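Endoglucanase (Acetivibrio cellulolyticus, PDB 5NRM) binds an enzyme-borne dockerin through this type I cohesin module of a scaffoldin, a larger protein that probably also cleaves beta-1,4-glucosidic bonds in cellulose. Local coordinates at residues I56-G61 and V76-Y81; V62-N67 and V93-N98. All coordinates share one frame; numbering follows the deposited sequence.

How the contacts relate
Both contacts are buried and belong to one cohesin module. Contact 2 lies deeper: its centre is about 7 Å from the centre of the chain, that of contact 1 about 12 Å. Their centres are about 8 Å apart. Contact 1 seats a loop against strand 73-79, and its chemistry mixes a methyl and a hydroxyl around one phenyl ring. Contact 2 sets strand 64-70 against strand 92-101 and is mainly aromatic and aliphatic packing. The two share helix 60-63 and the hairpin of strands 64-70 and 73-79, where Leu77 O lies 2.8 Å from Gly65 N, a probable hydrogen bond. The same hairpin meets the dockerin chain with its other side.

Contact 1: residues I56-G61 and V76-Y81; sequences IVTNPG and VLFLDY
Val57 and Thr58 both touch the ring of Phe78, but in different ways. The apolar part is Val57. Its CG1 methyl lies 3.9 Å from Phe78 CD1 and about equally far from CE1, on an oblique approach to the ring. The two side chains point in opposite directions and slide past each other. Val57 CG1 stands anti to its own backbone N (chi1 176°), which carries this branch to the ring. The polar part is Thr58. Its side chain crosses Phe78 at about a right angle and brings OG1 to the ring edge, near the ring plane, 3.4 Å from Phe78 CZ.

Phe78 sits on strand 73-79 of the cohesin beta-sandwich, a jelly-roll fold. Its side chain points inward, toward the loop that leads into helix 60-63. Its neighbours Leu77 and Leu79 turn the other way and pack on Leu60 and Ala17 of the dockerin chain.

The hydroxyl of Thr58 also donates a hydrogen bond to Gly86 O. The oxygen at the phenyl edge thus has its hydrogen-bond acceptor in another part of the chain. Asp80, just beyond the strand, also bonds to the loop of residues 82-86: OD2 accepts from the backbone N of Ser84 and Gly86, and OD1 bonds to Thr82 OG1.

Contact 2: residues V62-N67 and V93-N98; sequences VNFGIN and VFANLN
Phe64 drives its ring edge into the face of Phe94, a T-shaped stack inside the cohesin beta-sandwich. The centroids are 5.5 Å apart and the planes stand at 70°. Strands 64-67 and 93-98 are not hydrogen-bonded neighbours. Their axes pass 9.6 Å apart at an angle of 32°, and it is side chains that meet between them.

The main bump is the outer end of the Phe64 ring. Its hollow is made by the Phe94 ring, the Phe94 carbonyl and the Ala95 methyl. Phe64 CE1 stands over one Phe94 face, displaced toward the rim, and is 3.9 Å from Phe94 CE2. The same CE1 comes to 3.5 Å from Phe94 O. Phe94 and Ala95 form a classic beta bulge, both facing Val22 of strand 17-25, which is consistent with both lining the hollow. The Phe94 ring also packs against Val76 and Phe78 of strand 73-79.

Further along, Ile66 meets Leu97. Ile66 is extended, with CG1 anti to the backbone N (chi1 -169°), and its CD1 reaches the CD2 branch of Leu97. Ile66 has two conformers, so the very close approach in this one is doubtful. The Ala95 methyl borders the Phe64 ring: CB lies near the ring plane, 4.0 Å from Phe64 CZ at the edge.

Contact 1: residues I56-G61 and V76-Y81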
# COMPACT_ATOMS: atom_id res chain seq x y z
N ILE A 56 -9.81 -9.81 -1.15
CA ILE A 56 -10.69 -8.70 -1.49
C ILE A 56 -10.14 -7.85 -2.63
O ILE A 56 -10.85 -6.95 -3.12
CB ILE A 56 -10.96 -7.79 -0.26
CG1 ILE A 56 -9.77 -6.87 0.06
CG2 ILE A 56 -11.47 -8.69 0.91
CD1 ILE A 56 -9.94 -6.02 1.31
N VAL A 57 -8.88 -8.07 -3.03
CA VAL A 57 -8.23 -7.25 -3.99
C VAL A 57 -8.65 -7.57 -5.43
O VAL A 57 -8.61 -8.71 -5.88
CB VAL A 57 -6.68 -7.32 -3.80
CG1 VAL A 57 -5.89 -6.53 -4.89
CG2 VAL A 57 -6.27 -6.85 -2.42
N THR A 58 -9.05 -6.54 -6.19
CA THR A 58 -9.37 -6.67 -7.59
C THR A 58 -8.10 -6.78 -8.44
O THR A 58 -7.11 -6.17 -8.15
CB THR A 58 -10.21 -5.49 -8.07
OG1 THR A 58 -9.53 -4.29 -7.70
CG2 THR A 58 -11.62 -5.54 -7.39
N ASN A 59 -8.18 -7.63 -9.45
CA ASN A 59 -7.15 -7.78 -10.49
C ASN A 59 -5.74 -7.55 -9.95
O ASN A 59 -5.03 -6.65 -10.45
CB ASN A 59 -7.47 -6.82 -11.61
CG ASN A 59 -6.84 -7.19 -12.94
OD1 ASN A 59 -6.48 -8.33 -13.15
ND2 ASN A 59 -6.74 -6.23 -13.86
N PRO A 60 -5.32 -8.35 -8.97
CA PRO A 60 -4.06 -8.03 -8.26
C PRO A 60 -2.80 -8.08 -9.12
O PRO A 60 -1.82 -7.38 -8.79
CB PRO A 60 -3.97 -9.07 -7.17
CG PRO A 60 -4.96 -10.11 -7.54
CD PRO A 60 -6.02 -9.51 -8.37
N GLY A 61 -2.83 -8.85 -10.20
CA GLY A 61 -1.69 -8.86 -11.10
C GLY A 61 -1.41 -7.51 -11.73
O GLY A 61 -0.32 -7.25 -12.17
N VAL A 76 3.38 -1.06 0.53
CA VAL A 76 2.22 -1.70 -0.00
C VAL A 76 1.51 -0.70 -0.88
O VAL A 76 1.39 0.48 -0.48
CB VAL A 76 1.31 -2.22 1.06
CG1 VAL A 76 0.14 -3.00 0.45
CG2 VAL A 76 2.09 -3.20 1.99
N LEU A 77 1.00 -1.09 -2.06
CA LEU A 77 0.35 -0.17 -2.96
C LEU A 77 -0.81 -0.88 -3.65
O LEU A 77 -0.63 -2.01 -4.18
CB LEU A 77 1.36 0.29 -4.05
CG LEU A 77 0.79 1.24 -5.11
CD1 LEU A 77 0.43 2.57 -4.53
CD2 LEU A 77 1.89 1.49 -6.13
N PHE A 78 -1.95 -0.22 -3.80
CA PHE A 78 -3.08 -0.69 -4.57
C PHE A 78 -3.67 0.49 -5.37
O PHE A 78 -3.81 1.60 -4.84
CB PHE A 78 -4.20 -1.29 -3.68
CG PHE A 78 -5.49 -1.55 -4.38
CD1 PHE A 78 -5.69 -2.69 -5.23
CD2 PHE A 78 -6.51 -0.63 -4.31
CE1 PHE A 78 -6.87 -2.86 -5.90
CE2 PHE A 78 -7.73 -0.81 -4.98
CZ PHE A 78 -7.90 -1.91 -5.82
N LEU A 79 -4.09 0.23 -6.62
CA LEU A 79 -4.92 1.15 -7.35
C LEU A 79 -5.82 0.38 -8.28
O LEU A 79 -5.35 -0.56 -8.95
CB LEU A 79 -3.97 2.05 -8.20
CG LEU A 79 -4.68 3.08 -9.11
CD1 LEU A 79 -5.44 4.15 -8.32
CD2 LEU A 79 -3.72 3.72 -10.08
N ASP A 80 -7.06 0.81 -8.39
CA ASP A 80 -7.94 0.33 -9.47
C ASP A 80 -7.50 0.93 -10.76
O ASP A 80 -7.87 2.05 -11.04
CB ASP A 80 -9.42 0.68 -9.19
CG ASP A 80 -10.32 0.37 -10.36
OD1 ASP A 80 -9.85 -0.36 -11.27
OD2 ASP A 80 -11.43 0.95 -10.39
N TYR A 81 -6.66 0.23 -11.53
CA TYR A 81 -6.09 0.82 -12.75
C TYR A 81 -7.21 1.19 -13.72
O TYR A 81 -6.96 2.05 -14.57
CB TYR A 81 -5.15 -0.15 -13.46
CG TYR A 81 -3.71 -0.07 -12.99
CD1 TYR A 81 -3.38 0.01 -11.64
CD2 TYR A 81 -2.68 -0.04 -13.89
CE1 TYR A 81 -2.07 0.06 -11.22
CE2 TYR A 81 -1.36 -0.04 -13.47
CZ TYR A 81 -1.05 0.04 -12.14
OH TYR A 81 0.24 0.07 -11.64

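Contact 2: residues V62-N67 and V93-N98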
# COMPACT_ATOMS: atom_id res chain seq x y z
N VAL A 62 -2.44 -6.69 -11.89
CA VAL A 62 -2.31 -5.31 -12.34
C VAL A 62 -2.28 -4.29 -11.21
O VAL A 62 -1.49 -3.35 -11.24
CB VAL A 62 -3.43 -5.01 -13.31
CG1 VAL A 62 -3.46 -3.54 -13.74
CG2 VAL A 62 -3.39 -5.94 -14.50
N ASN A 63 -3.17 -4.46 -10.25
CA ASN A 63 -3.52 -3.36 -9.34
C ASN A 63 -2.73 -3.31 -8.09
O ASN A 63 -2.76 -2.29 -7.40
CB ASN A 63 -4.98 -3.53 -8.92
CG ASN A 63 -5.98 -3.25 -10.04
OD1 ASN A 63 -5.63 -2.70 -11.11
ND2 ASN A 63 -7.22 -3.51 -9.76
N PHE A 64 -2.03 -4.37 -7.73
CA PHE A 64 -1.47 -4.50 -6.40
C PHE A 64 -0.00 -4.77 -6.39
O PHE A 64 0.48 -5.67 -7.14
CB PHE A 64 -2.20 -5.67 -5.71
CG PHE A 64 -1.80 -5.92 -4.27
CD1 PHE A 64 -2.53 -5.38 -3.19
CD2 PHE A 64 -0.75 -6.82 -3.98
CE1 PHE A 64 -2.17 -5.67 -1.90
CE2 PHE A 64 -0.40 -7.07 -2.65
CZ PHE A 64 -1.10 -6.50 -1.65
N GLY A 65 0.71 -4.15 -5.49
CA GLY A 65 2.10 -4.48 -5.29
C GLY A 65 2.53 -4.39 -3.83
O GLY A 65 2.04 -3.54 -3.07
N ILE A 66 3.54 -5.20 -3.48
CA ILE A 66 4.21 -5.14 -2.20
C ILE A 66 5.70 -5.31 -2.44
O ILE A 66 6.11 -6.21 -3.21
CB ILE A 66 3.59 -6.16 -1.20
CG1 ILE A 66 4.10 -5.91 0.22
CG2 ILE A 66 3.76 -7.59 -1.70
CD1 ILE A 66 3.25 -6.57 1.29
N ASN A 67 6.53 -4.48 -1.83
CA ASN A 67 7.98 -4.56 -2.00
C ASN A 67 8.68 -4.44 -0.66
O ASN A 67 8.29 -3.63 0.18
CB ASN A 67 8.44 -3.46 -2.94
CG ASN A 67 9.93 -3.47 -3.17
OD1 ASN A 67 10.47 -4.48 -3.60
ND2 ASN A 67 10.58 -2.39 -2.89
N VAL A 93 -9.37 -9.75 3.96
CA VAL A 93 -7.95 -9.76 3.89
C VAL A 93 -7.55 -8.99 2.63
O VAL A 93 -7.93 -9.29 1.50
CB VAL A 93 -7.36 -11.22 3.88
CG1 VAL A 93 -5.87 -11.14 3.78
CG2 VAL A 93 -7.74 -11.95 5.12
N PHE A 94 -6.72 -8.00 2.88
CA PHE A 94 -6.11 -7.15 1.84
C PHE A 94 -4.72 -7.59 1.41
O PHE A 94 -4.35 -7.44 0.25
CB PHE A 94 -6.04 -5.69 2.39
CG PHE A 94 -5.43 -4.68 1.42
CD1 PHE A 94 -6.17 -4.19 0.34
CD2 PHE A 94 -4.20 -4.19 1.64
CE1 PHE A 94 -5.58 -3.24 -0.48
CE2 PHE A 94 -3.60 -3.28 0.79
CZ PHE A 94 -4.30 -2.76 -0.23
N ALA A 95 -3.90 -8.07 2.33
CA ALA A 95 -2.56 -8.62 2.01
C ALA A 95 -2.27 -9.78 2.92
O ALA A 95 -2.63 -9.74 4.11
CB ALA A 95 -1.48 -7.58 2.15
N ASN A 96 -1.57 -10.77 2.40
CA ASN A 96 -0.98 -11.89 3.20
C ASN A 96 0.52 -11.75 3.17
O ASN A 96 1.10 -11.83 2.06
CB ASN A 96 -1.45 -13.22 2.60
CG ASN A 96 -2.95 -13.42 2.79
OD1 ASN A 96 -3.74 -13.51 1.77
ND2 ASN A 96 -3.36 -13.48 4.02
N LEU A 97 1.14 -11.60 4.34
CA LEU A 97 2.54 -11.41 4.44
C LEU A 97 3.12 -12.77 4.85
O LEU A 97 2.77 -13.30 5.88
CB LEU A 97 2.84 -10.33 5.45
CG LEU A 97 2.17 -8.97 5.22
CD1 LEU A 97 2.58 -8.05 6.40
CD2 LEU A 97 2.50 -8.40 3.84
N ASN A 98 4.04 -13.26 4.06
CA ASN A 98 4.67 -14.57 4.30
C ASN A 98 6.08 -14.44 4.85
O ASN A 98 6.95 -13.84 4.22
CB ASN A 98 4.70 -15.37 3.00
CG ASN A 98 3.35 -15.46 2.36
OD1 ASN A 98 2.44 -15.97 3.00
ND2 ASN A 98 3.23 -15.07 1.08